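Local coordinates for reticulocyte binding protein (Streptococcus agalactiae COH1, PDB 3FAW) that probably hydrolyses alpha-1,6-glucosidic linkages in pullulan and related alpha-glucans, as a secreted pullulanase anchored to the cell wall of group B Streptococcus, at residues A[38-43]-A[110-116]; A[345-351]-A[391-396]; A[693-697]-A[778-784]. All coordinates share one frame; numbering follows the deposited sequence.

Interaction 1 of 3, residues A[38-43]-A[110-116]; sequences VQLKDA and SYNGNNV
L40 and N114 meet through one well-formed hydrogen bond, in which N114 ND2 donates to L40 O at 2.7 Å. The bond is fairly straight (158°), and the donor lies in the carbonyl plane while the acceptor lies in the plane of the amide. Asparagine suits this place because its short arm brings an N-H donor to the backbone of the other segment. Its CG stands beside the backbone N (chi1 -77°), which aims the amide across the gap.

Beside this polar link runs an apolar seam. The L40 branch CD2 packs on V116 CG2 at 3.7 Å, and the leucine stem lies alongside the tyrosine stem, with L40 CB 4.1 Å from Y111 CB. At one end V38 CG1 meets Y111 CE2 at 3.9 Å, slanting against the ring. At the other, the small methyl A43 CB reaches V116 CG2 at 4.0 Å. The second valine branch, CG1, leans on the carbonyl of K41, so both methyls of V116 are used.

What presents Y111 and N114 together is a type I' turn running from one to the other, closed by Y111 N to N114 O and N114 N to Y111 O bonds. N112 and G113 form its corner with positive phi values, which asparagine and glycine tolerate well. In its pairing with strand 50-55, segment 38-43 has a classic beta bulge, K41 and D42 both facing S54.

Strands 40-43 and 114-116 run nearly parallel, 11° apart, with axes 7.1 Å from each other; the longer strands pair farther on, where A43 meets R119. L40 also packs on F55 of strand 50-55 and I109 of strand 108-111, while the Y111 ring meets F55 edge-to-face and touches I66 of helix 64-69.

Interaction 2 of 3, residues A[345-351]-A[391-396]; sequences GYDPQSY and VYNHTA
A396 N donates to P348 O at 2.8 Å in a nearly straight bond (160°), tying the two loops backbone to backbone. Proline suits this place because its carbonyl accepts while its compact ring packs on both H394 and V391. P348 CD lies over one face of the H394 ring in a CH-pi contact, 4.2 Å from the ring centroid, and P348 CG presses on V391 CG1 at 3.5 Å. The other valine branch, V391 CG2, meets Y346 CD1 at 3.6 Å, so a beta-branched residue fills the angle between proline and tyrosine.

The hydroxyl of Y351 sits between two backbone acceptors, with Y351 OH 3.0 Å from V391 O and equally far from H394 O; its single proton could serve either. Y392 CD1 lies over one face of the Y351 ring, toward its rim. The ring centroids are 4.8 Å apart and the planes differ by 35°.

H394 turns its CG between the backbone N and carbonyl carbon (chi1 82°), which brings the imidazole back toward the other loop. H394 ND1 donates to N393 OD1 close to the imidazole plane, though from above the amide carbonyl plane, which helps to orient the ring, while H394 NE2 is hydrogen-bonded to the oxygen of water 1, 3.0 Å away.

The GYDP sequence belongs to the YNWGYDP signature of type I pullulanases, and VYNH to the first conserved region of the alpha-amylase family; in relatives these line the active-site cleft.

Segment 345-351 lies between barrel strand 312-315 and helix 367-381; the other segment directly follows the neighbouring barrel strand 385-390. Y346 OH is bound by D389 at the end of that strand, while Y392 packs on helix 432-449 and hydrogen-bonds S441 there.

Interaction 3 of 3, residues A[693-697]-A[778-784]; sequences YTAGL and VDADQAG
An Asx turn starting at D779 shapes the loop that docks on helix 685-703. D779 OD1 accepts from two backbone donors, D781 N and Q782 N, the second nearly along its C-O axis; aspartate suits this place because one carboxylate oxygen can take both. The loop so folded presents its D779 carbonyl to the helix, and Y693 OH donates to D779 O at 2.6 Å. Y693 is long enough to span the distance: its CG stands anti to the backbone N (chi1 -156°), which carries the hydroxyl to the loop, where V778 CG1 also closes on it.

A783 sits squarely over the phenol. Its CB lies 4.1 Å from the centroid of the Y693 ring, close to the ring normal, in a CH-pi contact, and A783 CB also reaches L697 CG at 4.0 Å. A small methyl fits between ring and leucine. One turn along the helix, G696 has no side chain, which lets the two backbones close up: G696 CA makes a CA-H...O contact with A783 O at 3.5 Å.

The contact joins the helix to the C-terminal beta domain. Y693 and L697 also pack on V606 of helix 590-609, V778 rests on V810 of strand 807-813, and D781 forms a salt bridge with K689 on helix 685-703.

How the interactions relate
The three contacts follow one another along the chain and are widely spread. Interaction 2 lies nearest the middle, about 10 Å from the chain's centre, among the loops of the catalytic barrel that probably form the active-site cleft. Its centre is about 38 Å from that of interaction 1 and 39 Å from that of interaction 3, which lie on opposite sides of the chain's centre with about 74 Å between them. Interaction 1 lies within an N-terminal beta domain, whereas interaction 3 joins the C-terminal beta domain to helix 685-703. One calcium ion lies about 7 Å from the side chain of D347 and another about 7 Å from G696, neither residue being a ligand.

Interaction 1 of 3, residues A[38-43]-A[110-116]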
loop_
_atom_site.group_PDB
_atom_site.type_symbol
_atom_site.label_atom_id
_atom_site.label_comp_id
_atom_site.label_asym_id
_atom_site.label_seq_id
_atom_site.Cartn_x
_atom_site.Cartn_y
_atom_site.Cartn_z
ATOM N N VAL A 38 -44.177 -17.282 12.686
ATOM C CA VAL A 38 -42.951 -18.062 12.517
ATOM C C VAL A 38 -42.820 -18.515 11.062
ATOM O O VAL A 38 -43.659 -19.273 10.567
ATOM C CB VAL A 38 -42.938 -19.294 13.448
ATOM C CG1 VAL A 38 -41.694 -20.145 13.208
ATOM C CG2 VAL A 38 -43.020 -18.858 14.907
ATOM N N GLN A 39 -41.778 -18.031 10.384
ATOM C CA GLN A 39 -41.516 -18.380 8.984
ATOM C C GLN A 39 -40.019 -18.567 8.719
ATOM O O GLN A 39 -39.196 -17.790 9.203
ATOM C CB GLN A 39 -42.066 -17.300 8.048
ATOM C CG GLN A 39 -43.573 -17.083 8.150
ATOM C CD GLN A 39 -44.090 -16.042 7.171
ATOM O OE1 GLN A 39 -43.318 -15.381 6.476
ATOM N NE2 GLN A 39 -45.408 -15.892 7.116
ATOM N N LEU A 40 -39.690 -19.596 7.942
ATOM C CA LEU A 40 -38.309 -19.909 7.559
ATOM C C LEU A 40 -37.778 -18.892 6.538
ATOM O O LEU A 40 -38.460 -18.581 5.558
ATOM C CB LEU A 40 -38.255 -21.327 6.973
ATOM C CG LEU A 40 -36.909 -21.949 6.587
ATOM C CD1 LEU A 40 -36.018 -22.162 7.809
ATOM C CD2 LEU A 40 -37.148 -23.270 5.858
ATOM N N LYS A 41 -36.564 -18.388 6.772
ATOM C CA LYS A 41 -35.949 -17.362 5.919
ATOM C C LYS A 41 -34.833 -17.933 5.038
ATOM O O LYS A 41 -34.827 -17.743 3.819
ATOM C CB LYS A 41 -35.376 -16.230 6.779
ATOM C CG LYS A 41 -36.419 -15.409 7.520
ATOM C CD LYS A 41 -35.771 -14.364 8.433
ATOM C CE LYS A 41 -35.303 -13.131 7.672
ATOM N NZ LYS A 41 -36.438 -12.253 7.258
ATOM N N ASP A 42 -33.882 -18.613 5.672
ATOM C CA ASP A 42 -32.745 -19.205 4.971
ATOM C C ASP A 42 -32.104 -20.303 5.821
ATOM O O ASP A 42 -32.562 -20.591 6.930
ATOM C CB ASP A 42 -31.720 -18.122 4.610
ATOM C CG ASP A 42 -31.240 -17.338 5.822
ATOM O OD1 ASP A 42 -30.415 -17.872 6.596
ATOM O OD2 ASP A 42 -31.684 -16.180 5.994
ATOM N N ALA A 43 -31.052 -20.918 5.290
ATOM C CA ALA A 43 -30.357 -21.991 5.991
ATOM C C ALA A 43 -28.939 -22.178 5.465
ATOM O O ALA A 43 -28.669 -21.957 4.280
ATOM C CB ALA A 43 -31.136 -23.289 5.867
ATOM N N SER A 110 -37.736 -27.166 4.804
ATOM C CA SER A 110 -39.107 -26.703 4.577
ATOM C C SER A 110 -39.903 -26.548 5.867
ATOM O O SER A 110 -39.730 -27.304 6.823
ATOM C CB SER A 110 -39.848 -27.636 3.614
ATOM O OG SER A 110 -39.970 -28.944 4.141
ATOM N N TYR A 111 -40.782 -25.552 5.863
ATOM C CA TYR A 111 -41.597 -25.204 7.017
ATOM C C TYR A 111 -42.766 -24.342 6.544
ATOM O O TYR A 111 -42.555 -23.237 6.045
ATOM C CB TYR A 111 -40.757 -24.421 8.033
ATOM C CG TYR A 111 -41.396 -24.303 9.395
ATOM C CD1 TYR A 111 -41.151 -25.253 10.374
ATOM C CD2 TYR A 111 -42.249 -23.248 9.703
ATOM C CE1 TYR A 111 -41.732 -25.161 11.621
ATOM C CE2 TYR A 111 -42.840 -23.147 10.959
ATOM C CZ TYR A 111 -42.575 -24.110 11.915
ATOM O OH TYR A 111 -43.154 -24.024 13.162
ATOM N N ASN A 112 -43.988 -24.854 6.677
ATOM C CA ASN A 112 -45.201 -24.070 6.387
ATOM C C ASN A 112 -45.268 -23.419 4.996
ATOM O O ASN A 112 -45.760 -22.295 4.864
ATOM C CB ASN A 112 -45.366 -22.960 7.437
ATOM C CG ASN A 112 -46.025 -23.442 8.704
ATOM O OD1 ASN A 112 -45.384 -24.043 9.558
ATOM N ND2 ASN A 112 -47.318 -23.153 8.847
ATOM N N GLY A 113 -44.777 -24.099 3.963
ATOM C CA GLY A 113 -44.841 -23.553 2.600
ATOM C C GLY A 113 -43.576 -22.872 2.095
ATOM O O GLY A 113 -43.359 -22.809 0.883
ATOM N N ASN A 114 -42.755 -22.341 3.002
ATOM C CA ASN A 114 -41.423 -21.856 2.630
ATOM C C ASN A 114 -40.477 -23.032 2.440
ATOM O O ASN A 114 -40.366 -23.889 3.318
ATOM C CB ASN A 114 -40.841 -20.913 3.690
ATOM C CG ASN A 114 -41.443 -19.523 3.635
ATOM O OD1 ASN A 114 -42.556 -19.332 3.150
ATOM N ND2 ASN A 114 -40.706 -18.541 4.146
ATOM N N ASN A 115 -39.812 -23.071 1.289
ATOM C CA ASN A 115 -38.748 -24.030 1.023
ATOM C C ASN A 115 -37.482 -23.266 0.677
ATOM O O ASN A 115 -37.501 -22.426 -0.221
ATOM C CB ASN A 115 -39.122 -24.951 -0.138
ATOM C CG ASN A 115 -40.296 -25.856 0.184
ATOM O OD1 ASN A 115 -41.428 -25.396 0.348
ATOM N ND2 ASN A 115 -40.033 -27.155 0.263
ATOM N N VAL A 116 -36.394 -23.541 1.394
ATOM C CA VAL A 116 -35.109 -22.902 1.121
ATOM C C VAL A 116 -34.002 -23.944 0.942
ATOM O O VAL A 116 -34.014 -24.993 1.587
ATOM C CB VAL A 116 -34.717 -21.898 2.235
ATOM C CG1 VAL A 116 -35.859 -20.920 2.494
ATOM C CG2 VAL A 116 -34.323 -22.622 3.521
#

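Interaction 2 of 3, residues A[345-351]-A[391-396]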
loop_
_atom_site.group_PDB
_atom_site.type_symbol
_atom_site.label_atom_id
_atom_site.label_comp_id
_atom_site.label_asym_id
_atom_site.label_seq_id
_atom_site.Cartn_x
_atom_site.Cartn_y
_atom_site.Cartn_z
ATOM N N GLY A 345 -3.213 3.160 -9.165
ATOM C CA GLY A 345 -3.258 1.702 -9.237
ATOM C C GLY A 345 -4.022 1.000 -8.125
ATOM O O GLY A 345 -3.886 -0.214 -7.960
ATOM N N TYR A 346 -4.857 1.738 -7.391
ATOM C CA TYR A 346 -5.620 1.166 -6.277
ATOM C C TYR A 346 -6.997 0.666 -6.728
ATOM O O TYR A 346 -7.987 0.813 -6.012
ATOM C CB TYR A 346 -5.721 2.177 -5.124
ATOM C CG TYR A 346 -4.361 2.548 -4.583
ATOM C CD1 TYR A 346 -3.646 1.662 -3.782
ATOM C CD2 TYR A 346 -3.767 3.766 -4.904
ATOM C CE1 TYR A 346 -2.389 1.986 -3.300
ATOM C CE2 TYR A 346 -2.507 4.098 -4.426
ATOM C CZ TYR A 346 -1.827 3.206 -3.626
ATOM O OH TYR A 346 -0.579 3.533 -3.160
ATOM N N ASP A 347 -7.030 0.052 -7.915
ATOM C CA ASP A 347 -8.211 -0.626 -8.454
ATOM C C ASP A 347 -7.799 -2.035 -8.908
ATOM O O ASP A 347 -7.759 -2.319 -10.109
ATOM C CB ASP A 347 -8.776 0.165 -9.637
ATOM C CG ASP A 347 -9.044 1.620 -9.295
ATOM O OD1 ASP A 347 -9.741 1.878 -8.294
ATOM O OD2 ASP A 347 -8.559 2.504 -10.031
ATOM N N PRO A 348 -7.481 -2.922 -7.949
ATOM C CA PRO A 348 -6.837 -4.200 -8.264
ATOM C C PRO A 348 -7.626 -5.159 -9.164
ATOM O O PRO A 348 -8.801 -5.454 -8.905
ATOM C CB PRO A 348 -6.619 -4.819 -6.881
ATOM C CG PRO A 348 -6.565 -3.652 -5.977
ATOM C CD PRO A 348 -7.653 -2.786 -6.491
ATOM N N GLN A 349 -6.953 -5.633 -10.211
ATOM C CA GLN A 349 -7.477 -6.681 -11.076
ATOM C C GLN A 349 -6.777 -8.025 -10.822
ATOM O O GLN A 349 -7.430 -9.074 -10.790
ATOM C CB GLN A 349 -7.331 -6.265 -12.539
ATOM C CG GLN A 349 -7.857 -7.290 -13.519
ATOM C CD GLN A 349 -7.976 -6.749 -14.920
ATOM O OE1 GLN A 349 -9.099 -7.025 -15.553
ATOM N NE2 GLN A 349 -7.069 -6.091 -15.430
ATOM N N SER A 350 -5.456 -7.995 -10.654
ATOM C CA SER A 350 -4.683 -9.209 -10.356
ATOM C C SER A 350 -3.700 -8.972 -9.211
ATOM O O SER A 350 -3.247 -7.843 -8.990
ATOM C CB SER A 350 -3.928 -9.696 -11.600
ATOM O OG SER A 350 -3.259 -10.932 -11.356
ATOM N N TYR A 351 -3.387 -10.047 -8.489
ATOM C CA TYR A 351 -2.424 -10.006 -7.384
ATOM C C TYR A 351 -1.106 -10.708 -7.721
ATOM O O TYR A 351 -0.161 -10.646 -6.942
ATOM C CB TYR A 351 -3.050 -10.595 -6.110
ATOM C CG TYR A 351 -4.169 -9.737 -5.556
ATOM C CD1 TYR A 351 -3.948 -8.394 -5.244
ATOM C CD2 TYR A 351 -5.448 -10.252 -5.356
ATOM C CE1 TYR A 351 -4.958 -7.594 -4.748
ATOM C CE2 TYR A 351 -6.474 -9.452 -4.853
ATOM C CZ TYR A 351 -6.220 -8.122 -4.554
ATOM O OH TYR A 351 -7.216 -7.315 -4.059
ATOM N N VAL A 391 -2.279 -4.272 -2.616
ATOM C CA VAL A 391 -3.638 -3.782 -2.354
ATOM C C VAL A 391 -4.655 -4.920 -2.198
ATOM O O VAL A 391 -5.597 -5.040 -2.983
ATOM C CB VAL A 391 -4.104 -2.839 -3.494
ATOM C CG1 VAL A 391 -5.343 -2.040 -3.068
ATOM C CG2 VAL A 391 -2.971 -1.897 -3.924
ATOM N N TYR A 392 -4.477 -5.732 -1.161
ATOM C CA TYR A 392 -5.345 -6.893 -0.928
ATOM C C TYR A 392 -6.666 -6.548 -0.229
ATOM O O TYR A 392 -7.544 -7.404 -0.114
ATOM C CB TYR A 392 -4.604 -7.951 -0.113
ATOM C CG TYR A 392 -3.337 -8.433 -0.773
ATOM C CD1 TYR A 392 -3.381 -9.352 -1.817
ATOM C CD2 TYR A 392 -2.091 -7.972 -0.354
ATOM C CE1 TYR A 392 -2.214 -9.796 -2.431
ATOM C CE2 TYR A 392 -0.920 -8.415 -0.959
ATOM C CZ TYR A 392 -0.987 -9.326 -1.999
ATOM O OH TYR A 392 0.175 -9.761 -2.606
ATOM N N ASN A 393 -6.814 -5.305 0.227
ATOM C CA ASN A 393 -8.009 -4.919 0.967
ATOM C C ASN A 393 -9.269 -4.932 0.097
ATOM O O ASN A 393 -10.350 -5.272 0.579
ATOM C CB ASN A 393 -7.811 -3.572 1.682
ATOM C CG ASN A 393 -7.690 -2.398 0.726
ATOM O OD1 ASN A 393 -8.692 -1.837 0.303
ATOM N ND2 ASN A 393 -6.453 -1.999 0.413
ATOM N N HIS A 394 -9.126 -4.587 -1.183
ATOM C CA HIS A 394 -10.259 -4.626 -2.102
ATOM C C HIS A 394 -9.824 -4.888 -3.540
ATOM O O HIS A 394 -8.666 -4.678 -3.904
ATOM C CB HIS A 394 -11.078 -3.324 -2.022
ATOM C CG HIS A 394 -10.505 -2.201 -2.828
ATOM N ND1 HIS A 394 -9.410 -1.473 -2.418
ATOM C CD2 HIS A 394 -10.864 -1.693 -4.030
ATOM C CE1 HIS A 394 -9.126 -0.560 -3.329
ATOM N NE2 HIS A 394 -9.993 -0.673 -4.318
ATOM N N THR A 395 -10.781 -5.361 -4.334
ATOM C CA THR A 395 -10.627 -5.563 -5.767
ATOM C C THR A 395 -11.411 -4.473 -6.485
ATOM O O THR A 395 -12.249 -3.815 -5.877
ATOM C CB THR A 395 -11.170 -6.943 -6.189
ATOM O OG1 THR A 395 -12.592 -6.982 -6.019
ATOM C CG2 THR A 395 -10.536 -8.049 -5.345
ATOM N N ALA A 396 -11.141 -4.285 -7.775
ATOM C CA ALA A 396 -11.812 -3.250 -8.566
ATOM C C ALA A 396 -13.294 -3.549 -8.763
ATOM O O ALA A 396 -14.118 -2.638 -8.770
ATOM C CB ALA A 396 -11.125 -3.094 -9.928
HETATM O O HOH W 1 -11.133 0.304 -6.883
#

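Interaction 3 of 3, residues A[693-697]-A[778-784]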
loop_
_atom_site.group_PDB
_atom_site.type_symbol
_atom_site.label_atom_id
_atom_site.label_comp_id
_atom_site.label_asym_id
_atom_site.label_seq_id
_atom_site.Cartn_x
_atom_site.Cartn_y
_atom_site.Cartn_z
ATOM N N TYR A 693 19.965 19.846 0.800
ATOM C CA TYR A 693 19.763 19.819 2.251
ATOM C C TYR A 693 19.240 18.442 2.690
ATOM O O TYR A 693 19.760 17.841 3.633
ATOM C CB TYR A 693 18.787 20.930 2.663
ATOM C CG TYR A 693 18.903 21.393 4.099
ATOM C CD1 TYR A 693 19.919 22.263 4.491
ATOM C CD2 TYR A 693 17.975 20.996 5.057
ATOM C CE1 TYR A 693 20.021 22.707 5.805
ATOM C CE2 TYR A 693 18.071 21.434 6.376
ATOM C CZ TYR A 693 19.094 22.288 6.743
ATOM O OH TYR A 693 19.186 22.721 8.052
ATOM N N THR A 694 18.228 17.946 1.981
ATOM C CA THR A 694 17.617 16.647 2.278
ATOM C C THR A 694 18.590 15.484 2.051
ATOM O O THR A 694 18.641 14.552 2.857
ATOM C CB THR A 694 16.336 16.434 1.444
ATOM O OG1 THR A 694 15.438 17.528 1.668
ATOM C CG2 THR A 694 15.638 15.130 1.822
ATOM N N ALA A 695 19.360 15.549 0.965
ATOM C CA ALA A 695 20.407 14.554 0.681
ATOM C C ALA A 695 21.436 14.455 1.814
ATOM O O ALA A 695 21.841 13.358 2.196
ATOM C CB ALA A 695 21.106 14.882 -0.631
ATOM N N GLY A 696 21.851 15.606 2.343
ATOM C CA GLY A 696 22.780 15.665 3.474
ATOM C C GLY A 696 22.211 15.156 4.792
ATOM O O GLY A 696 22.940 14.616 5.624
ATOM N N LEU A 697 20.910 15.348 4.993
ATOM C CA LEU A 697 20.223 14.816 6.168
ATOM C C LEU A 697 20.145 13.287 6.118
ATOM O O LEU A 697 20.208 12.628 7.154
ATOM C CB LEU A 697 18.815 15.416 6.295
ATOM C CG LEU A 697 18.740 16.887 6.713
ATOM C CD1 LEU A 697 17.317 17.421 6.584
ATOM C CD2 LEU A 697 19.264 17.070 8.137
ATOM N N VAL A 778 24.981 20.651 10.742
ATOM C CA VAL A 778 23.804 21.152 10.028
ATOM C C VAL A 778 23.538 22.588 10.466
ATOM O O VAL A 778 23.502 22.881 11.662
ATOM C CB VAL A 778 22.540 20.289 10.296
ATOM C CG1 VAL A 778 21.319 20.868 9.579
ATOM C CG2 VAL A 778 22.772 18.856 9.869
ATOM N N ASP A 779 23.365 23.482 9.496
ATOM C CA ASP A 779 23.001 24.870 9.791
ATOM C C ASP A 779 21.845 25.308 8.886
ATOM O O ASP A 779 21.143 24.460 8.335
ATOM C CB ASP A 779 24.238 25.790 9.709
ATOM C CG ASP A 779 24.680 26.094 8.286
ATOM O OD1 ASP A 779 24.130 25.519 7.326
ATOM O OD2 ASP A 779 25.597 26.930 8.131
ATOM N N ALA A 780 21.640 26.616 8.741
ATOM C CA ALA A 780 20.536 27.143 7.934
ATOM C C ALA A 780 20.695 26.883 6.428
ATOM O O ALA A 780 19.698 26.827 5.697
ATOM C CB ALA A 780 20.368 28.637 8.194
ATOM N N ASP A 781 21.939 26.730 5.970
ATOM C CA ASP A 781 22.236 26.608 4.536
ATOM C C ASP A 781 22.540 25.191 4.053
ATOM O O ASP A 781 22.246 24.850 2.902
ATOM C CB ASP A 781 23.423 27.501 4.172
ATOM C CG ASP A 781 23.102 28.977 4.270
ATOM O OD1 ASP A 781 21.935 29.362 4.042
ATOM O OD2 ASP A 781 24.030 29.754 4.565
ATOM N N GLN A 782 23.146 24.378 4.913
ATOM C CA GLN A 782 23.652 23.075 4.488
ATOM C C GLN A 782 23.534 22.012 5.563
ATOM O O GLN A 782 23.464 22.310 6.755
ATOM C CB GLN A 782 25.114 23.190 4.037
ATOM C CG GLN A 782 26.086 23.602 5.135
ATOM C CD GLN A 782 27.469 23.920 4.597
ATOM O OE1 GLN A 782 27.850 25.086 4.491
ATOM N NE2 GLN A 782 28.224 22.886 4.249
ATOM N N ALA A 783 23.530 20.764 5.111
ATOM C CA ALA A 783 23.426 19.607 5.982
ATOM C C ALA A 783 24.422 18.537 5.536
ATOM O O ALA A 783 24.715 18.402 4.345
ATOM C CB ALA A 783 22.015 19.063 5.953
ATOM N N GLY A 784 24.942 17.788 6.503
ATOM C CA GLY A 784 25.898 16.721 6.224
ATOM C C GLY A 784 26.574 16.222 7.481
ATOM O O GLY A 784 26.048 16.385 8.581
#